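Local coordinates for protein rhamnosidase B (PDB 2OKX) that hydrolyses terminal alpha-L-rhamnose residues from rhamnosides as an alpha-L-rhamnosidase of glycoside hydrolase family 78, at residues V271-G275 / V276-E280; L661-Y664 / L665-I668; F701-K704 / A705-S709. All coordinates share one frame; numbering follows the deposited sequence.

How the contacts relate
Contact 1 (271-280) is a partly buried beta hairpin within the D2 region, whereas contacts 2 (661-668) and 3 (701-709) belong to neighbouring helices of the six-hairpin glycosidase domain. Contact 1 stands apart, its centre about 52 Å from that of contact 2 and about 56 Å from that of contact 3. Contacts 2 and 3 have centres about 12 Å apart and touch, L661 CD1 lying 3.5 Å from S709 CB. Their chemistry follows their place: cross-strand backbone bonds and one CH-pi contact in the hairpin; in partly buried contact 2, a change from i+4 to i+3 bonding, with weak bonds only at E666 N; and regular, largely buried helix bonding in contact 3.

Contact 1 (V271-G275 / V276-E280); sequences VWVDG and VLQTE
The indole of W272 carries the methyl CD2 of L277 over one face: the carbon lies 3.6 Å from the centroid of the W272 six-membered ring and 17° off its normal, a CH-pi contact. At the ring edge, in plane, is the backbone carbon G275 C. The five-membered part meets L277 nearer its backbone, with W272 NE1 3.4 Å from L277 CB. Two torsions set this up: W272 CG is anti to its own carbonyl carbon (chi1 -78°), and L277 CG is anti to its backbone N (chi1 -179°), carrying CD2 over the indole.

The frame is a beta hairpin with a two-residue loop, D274-G275, in a type I' turn from V273 to V276, both loop residues at positive phi. V273 and V276 form the hydrogen-bonded pair, V273 N to V276 O at 2.9 Å and V276 N to V273 O at 3.0 Å; W272 and L277 are the adjacent non-hydrogen-bonded pair. Beyond them Q278 N reaches V271 O at 3.0 Å and is almost straight. The other side of the same V271/Q278 pair is joined through a water that accepts from V271 N and donates to Q278 O.

W272 NE1 donates to E369, and the W272 backbone bonds to L302 of strand 297-309. The indole is therefore fixed by a polar bond at its nitrogen and by apolar contact across its face, which together should restrict its rotation.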
# COMPACT_ATOMS: atom_id res chain seq x y z
N VAL A 271 -30.06 10.32 4.75
CA VAL A 271 -30.14 11.59 4.05
C VAL A 271 -31.53 12.19 4.26
O VAL A 271 -32.55 11.50 4.15
CB VAL A 271 -29.91 11.40 2.53
CG1 VAL A 271 -30.13 12.72 1.80
CG2 VAL A 271 -28.50 10.88 2.27
N TRP A 272 -31.56 13.49 4.57
CA TRP A 272 -32.80 14.21 4.78
C TRP A 272 -32.93 15.34 3.76
O TRP A 272 -31.95 16.01 3.43
CB TRP A 272 -32.83 14.81 6.20
CG TRP A 272 -33.16 13.83 7.29
CD1 TRP A 272 -34.37 13.67 7.91
CD2 TRP A 272 -32.26 12.89 7.91
NE1 TRP A 272 -34.28 12.68 8.86
CE2 TRP A 272 -33.00 12.19 8.89
CE3 TRP A 272 -30.91 12.58 7.72
CZ2 TRP A 272 -32.43 11.19 9.68
CZ3 TRP A 272 -30.34 11.58 8.52
CH2 TRP A 272 -31.11 10.90 9.48
N VAL A 273 -34.15 15.54 3.27
CA VAL A 273 -34.43 16.60 2.30
C VAL A 273 -35.67 17.33 2.81
O VAL A 273 -36.74 16.74 2.96
CB VAL A 273 -34.72 16.03 0.90
CG1 VAL A 273 -35.12 17.15 -0.05
CG2 VAL A 273 -33.47 15.32 0.37
N ASP A 274 -35.51 18.63 3.10
CA ASP A 274 -36.61 19.43 3.61
C ASP A 274 -37.12 18.82 4.92
O ASP A 274 -38.31 18.82 5.21
CB ASP A 274 -37.76 19.49 2.60
CG ASP A 274 -37.36 20.15 1.29
OD1 ASP A 274 -36.61 21.14 1.33
OD2 ASP A 274 -37.80 19.67 0.22
N GLY A 275 -36.19 18.27 5.71
CA GLY A 275 -36.55 17.68 6.98
C GLY A 275 -37.17 16.29 6.92
O GLY A 275 -37.54 15.73 7.95
N VAL A 276 -37.29 15.74 5.72
CA VAL A 276 -37.88 14.41 5.56
C VAL A 276 -36.82 13.36 5.23
O VAL A 276 -36.03 13.54 4.30
CB VAL A 276 -38.95 14.39 4.44
CG1 VAL A 276 -39.56 13.00 4.33
CG2 VAL A 276 -40.03 15.42 4.74
N LEU A 277 -36.81 12.28 6.00
CA LEU A 277 -35.85 11.20 5.80
C LEU A 277 -36.18 10.42 4.53
O LEU A 277 -37.30 9.93 4.36
CB LEU A 277 -35.87 10.27 7.01
CG LEU A 277 -34.94 9.05 7.10
CD1 LEU A 277 -35.41 7.97 6.14
CD2 LEU A 277 -33.51 9.45 6.80
N GLN A 278 -35.21 10.32 3.63
CA GLN A 278 -35.40 9.60 2.38
C GLN A 278 -35.23 8.11 2.66
O GLN A 278 -34.13 7.66 2.98
CB GLN A 278 -34.37 10.07 1.34
CG GLN A 278 -34.37 11.58 1.11
CD GLN A 278 -35.73 12.11 0.72
OE1 GLN A 278 -36.47 12.64 1.55
NE2 GLN A 278 -36.08 11.95 -0.55
N THR A 279 -36.32 7.36 2.55
CA THR A 279 -36.29 5.93 2.84
C THR A 279 -36.00 5.02 1.66
O THR A 279 -35.72 3.84 1.85
CB THR A 279 -37.62 5.47 3.47
OG1 THR A 279 -38.68 5.63 2.51
CG2 THR A 279 -37.94 6.30 4.70
N GLU A 280 -36.09 5.55 0.44
CA GLU A 280 -35.84 4.73 -0.74
C GLU A 280 -34.57 5.13 -1.48
O GLU A 280 -34.24 6.32 -1.57
CB GLU A 280 -37.03 4.80 -1.70
CG GLU A 280 -38.36 4.41 -1.06
CD GLU A 280 -38.31 3.05 -0.39
OE1 GLU A 280 -37.99 2.05 -1.07
OE2 GLU A 280 -38.60 2.98 0.82
O HOH W 1 -31.42 7.84 3.95

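Contact 2 (L661-Y664 / L665-I668); sequences LTHY and LEHI
L661 and L665 are joined by a regular i to i+4 bond, L665 N to L661 O at 3.1 Å, at the C-terminal end of helix 647-665 in the six-hairpin glycosidase domain. The next step is less regular. E666 N makes two weak bonds, to T662 O at 3.5 Å and to H663 O at 3.3 Å, so its hydrogen is shared between an i-4 and an i-3 carbonyl. H667 N then bonds to Y664 O at 3.0 Å, an i to i+3 pairing in which the donor sits 61° out of the carbonyl plane. I668 N closes a type I turn onto L665 O. The change from i+4 to i+3 bonding, followed by this turn, is consistent with the end of the helix giving way to the loop.

The side chains point in different directions. L661 and L665 face neighbouring helices: both touch L706 of helix 696-715 and F725 of helix 723-739. Y664 directs its ring elsewhere, meeting F631 and giving its hydroxyl a bond with L613 O. On the more exposed flank, H663 and E666 lie side by side and point the same way, with ring and carboxylate planes 43° apart. E666 OE1 stands over one face of the imidazole, offset toward the rim, and E666 OE2 is 4.0 Å from H663 CD2. These spacings amount to a loose approach; H663 ND1 has its own partner, H659 O, one turn back. With chi1 at -61° and the chain extended beyond CG, E666 is laid back along the helix, its CG passing 3.4 Å from T662 O. H663 O lies at the edge of the H667 ring, near its plane, 3.0 Å from H667 CD2.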
# COMPACT_ATOMS: atom_id res chain seq x y z
N LEU A 661 9.67 -8.45 23.58
CA LEU A 661 9.20 -9.69 24.18
C LEU A 661 8.99 -9.51 25.68
O LEU A 661 8.05 -10.05 26.26
CB LEU A 661 10.19 -10.83 23.94
CG LEU A 661 10.14 -11.46 22.54
CD1 LEU A 661 11.20 -12.55 22.43
CD2 LEU A 661 8.75 -12.04 22.30
N THR A 662 9.87 -8.73 26.31
CA THR A 662 9.77 -8.47 27.74
C THR A 662 8.42 -7.83 28.04
O THR A 662 7.74 -8.23 28.99
CB THR A 662 10.89 -7.52 28.21
OG1 THR A 662 12.16 -8.17 28.08
CG2 THR A 662 10.67 -7.11 29.66
N HIS A 663 8.02 -6.86 27.23
CA HIS A 663 6.74 -6.20 27.44
C HIS A 663 5.52 -7.04 27.09
O HIS A 663 4.45 -6.86 27.67
CB HIS A 663 6.71 -4.86 26.70
CG HIS A 663 7.60 -3.82 27.32
ND1 HIS A 663 8.97 -3.85 27.20
CD2 HIS A 663 7.32 -2.77 28.12
CE1 HIS A 663 9.50 -2.86 27.89
NE2 HIS A 663 8.51 -2.19 28.47
N TYR A 664 5.66 -7.96 26.14
CA TYR A 664 4.52 -8.81 25.80
C TYR A 664 4.24 -9.76 26.96
O TYR A 664 3.09 -10.10 27.24
CB TYR A 664 4.79 -9.62 24.52
CG TYR A 664 4.38 -8.88 23.26
CD1 TYR A 664 5.30 -8.14 22.53
CD2 TYR A 664 3.05 -8.89 22.82
CE1 TYR A 664 4.92 -7.42 21.39
CE2 TYR A 664 2.65 -8.17 21.70
CZ TYR A 664 3.59 -7.44 20.99
OH TYR A 664 3.20 -6.71 19.88
N LEU A 665 5.31 -10.19 27.64
CA LEU A 665 5.19 -11.09 28.78
C LEU A 665 4.43 -10.44 29.94
O LEU A 665 3.74 -11.12 30.70
CB LEU A 665 6.57 -11.54 29.25
CG LEU A 665 7.29 -12.55 28.35
CD1 LEU A 665 8.69 -12.83 28.89
CD2 LEU A 665 6.48 -13.84 28.30
N GLU A 666 4.56 -9.13 30.06
CA GLU A 666 3.88 -8.40 31.13
C GLU A 666 2.37 -8.43 30.92
O GLU A 666 1.61 -8.09 31.82
CB GLU A 666 4.38 -6.96 31.20
CG GLU A 666 5.86 -6.82 31.50
CD GLU A 666 6.33 -5.38 31.44
OE1 GLU A 666 7.55 -5.14 31.57
OE2 GLU A 666 5.48 -4.48 31.26
N HIS A 667 1.95 -8.82 29.72
CA HIS A 667 0.53 -8.88 29.41
C HIS A 667 -0.08 -10.24 29.70
O HIS A 667 -1.24 -10.49 29.40
CB HIS A 667 0.30 -8.48 27.95
CG HIS A 667 0.43 -7.00 27.71
ND1 HIS A 667 -0.62 -6.13 27.87
CD2 HIS A 667 1.51 -6.25 27.40
CE1 HIS A 667 -0.19 -4.89 27.67
NE2 HIS A 667 1.09 -4.94 27.38
N ILE A 668 0.73 -11.12 30.29
CA ILE A 668 0.26 -12.45 30.67
C ILE A 668 -0.16 -12.31 32.13
O ILE A 668 0.64 -11.89 32.97
CB ILE A 668 1.38 -13.51 30.55
CG1 ILE A 668 1.77 -13.69 29.08
CG2 ILE A 668 0.91 -14.83 31.15
CD1 ILE A 668 2.90 -14.68 28.86

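Contact 3 (F701-K704 / A705-S709); sequences FLVK and ALRDS
V703 and R707 lie side by side one helical turn apart, with V703 CG1 over one face of the guanidinium, 3.4 Å from R707 NH2 and offset toward the rim. The valine torsion (chi1 173°) sets CG1 anti to the backbone N, and the arginine runs back extended from CG to NE. An alanine at R707 is likely to strip the cover from V703 CG1 and open a gap beside A729. On another side, K704 crosses D708 obliquely: D708 OD1 is 3.2 Å from K704 CE, but 4.3 Å from K704 NZ, so the opposite charges stay beyond salt-bridge range. D708 OD2 instead forms a salt bridge with R638. L702 CD1 meets L706 CG at 4.0 Å.

Four successive i to i+4 bonds position these pairs, from A705 N to F701 O through D708 N to K704 O, the last 2.7 Å and 166°. The whole is a middle part of helix 696-715. Helix 627-644 meets F701, L702 and D708, helix 647-665 reaches L702, L706 and S709 through L661, and helix 723-739 covers L702 and V703 with L732.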
# COMPACT_ATOMS: atom_id res chain seq x y z
N PHE A 701 1.64 -18.14 18.97
CA PHE A 701 2.76 -17.49 18.30
C PHE A 701 3.73 -16.85 19.29
O PHE A 701 4.91 -16.69 18.99
CB PHE A 701 2.25 -16.46 17.28
CG PHE A 701 1.96 -17.04 15.92
CD1 PHE A 701 0.76 -16.75 15.27
CD2 PHE A 701 2.88 -17.87 15.29
CE1 PHE A 701 0.49 -17.28 14.01
CE2 PHE A 701 2.62 -18.40 14.02
CZ PHE A 701 1.42 -18.10 13.38
N LEU A 702 3.24 -16.47 20.46
CA LEU A 702 4.12 -15.87 21.46
C LEU A 702 5.10 -16.94 21.94
O LEU A 702 6.28 -16.66 22.16
CB LEU A 702 3.32 -15.34 22.65
CG LEU A 702 4.14 -14.75 23.81
CD1 LEU A 702 5.16 -13.76 23.30
CD2 LEU A 702 3.20 -14.08 24.80
N VAL A 703 4.61 -18.16 22.08
CA VAL A 703 5.47 -19.27 22.51
C VAL A 703 6.60 -19.42 21.51
O VAL A 703 7.78 -19.39 21.87
CB VAL A 703 4.68 -20.59 22.57
CG1 VAL A 703 5.63 -21.75 22.85
CG2 VAL A 703 3.61 -20.51 23.66
N LYS A 704 6.25 -19.56 20.23
CA LYS A 704 7.25 -19.72 19.18
C LYS A 704 8.18 -18.52 19.07
O LYS A 704 9.37 -18.68 18.81
CB LYS A 704 6.58 -19.98 17.83
CG LYS A 704 7.58 -20.31 16.72
CD LYS A 704 6.91 -20.45 15.37
CE LYS A 704 7.95 -20.50 14.26
NZ LYS A 704 7.31 -20.43 12.91
N ALA A 705 7.64 -17.32 19.27
CA ALA A 705 8.44 -16.10 19.20
C ALA A 705 9.49 -16.12 20.31
O ALA A 705 10.64 -15.76 20.10
CB ALA A 705 7.55 -14.88 19.33
N LEU A 706 9.07 -16.53 21.51
CA LEU A 706 9.97 -16.60 22.65
C LEU A 706 11.11 -17.56 22.36
O LEU A 706 12.26 -17.32 22.75
CB LEU A 706 9.20 -17.07 23.89
CG LEU A 706 8.21 -16.05 24.46
CD1 LEU A 706 7.22 -16.75 25.38
CD2 LEU A 706 8.98 -14.97 25.19
N ARG A 707 10.80 -18.66 21.69
CA ARG A 707 11.81 -19.66 21.35
C ARG A 707 12.67 -19.21 20.17
O ARG A 707 13.89 -19.32 20.21
CB ARG A 707 11.13 -21.00 21.05
CG ARG A 707 10.52 -21.63 22.29
CD ARG A 707 9.58 -22.77 21.96
NE ARG A 707 9.12 -23.43 23.18
CZ ARG A 707 8.09 -24.28 23.23
NH1 ARG A 707 7.75 -24.84 24.38
NH2 ARG A 707 7.40 -24.55 22.13
N ASP A 708 12.03 -18.68 19.13
CA ASP A 708 12.75 -18.21 17.96
C ASP A 708 13.78 -17.14 18.35
O ASP A 708 14.82 -17.00 17.71
CB ASP A 708 11.78 -17.62 16.93
CG ASP A 708 10.99 -18.69 16.19
OD1 ASP A 708 10.00 -18.33 15.52
OD2 ASP A 708 11.35 -19.88 16.28
N SER A 709 13.48 -16.39 19.41
CA SER A 709 14.36 -15.32 19.87
C SER A 709 15.75 -15.83 20.27
O SER A 709 16.74 -15.10 20.18
CB SER A 709 13.73 -14.57 21.05
OG SER A 709 13.68 -15.39 22.20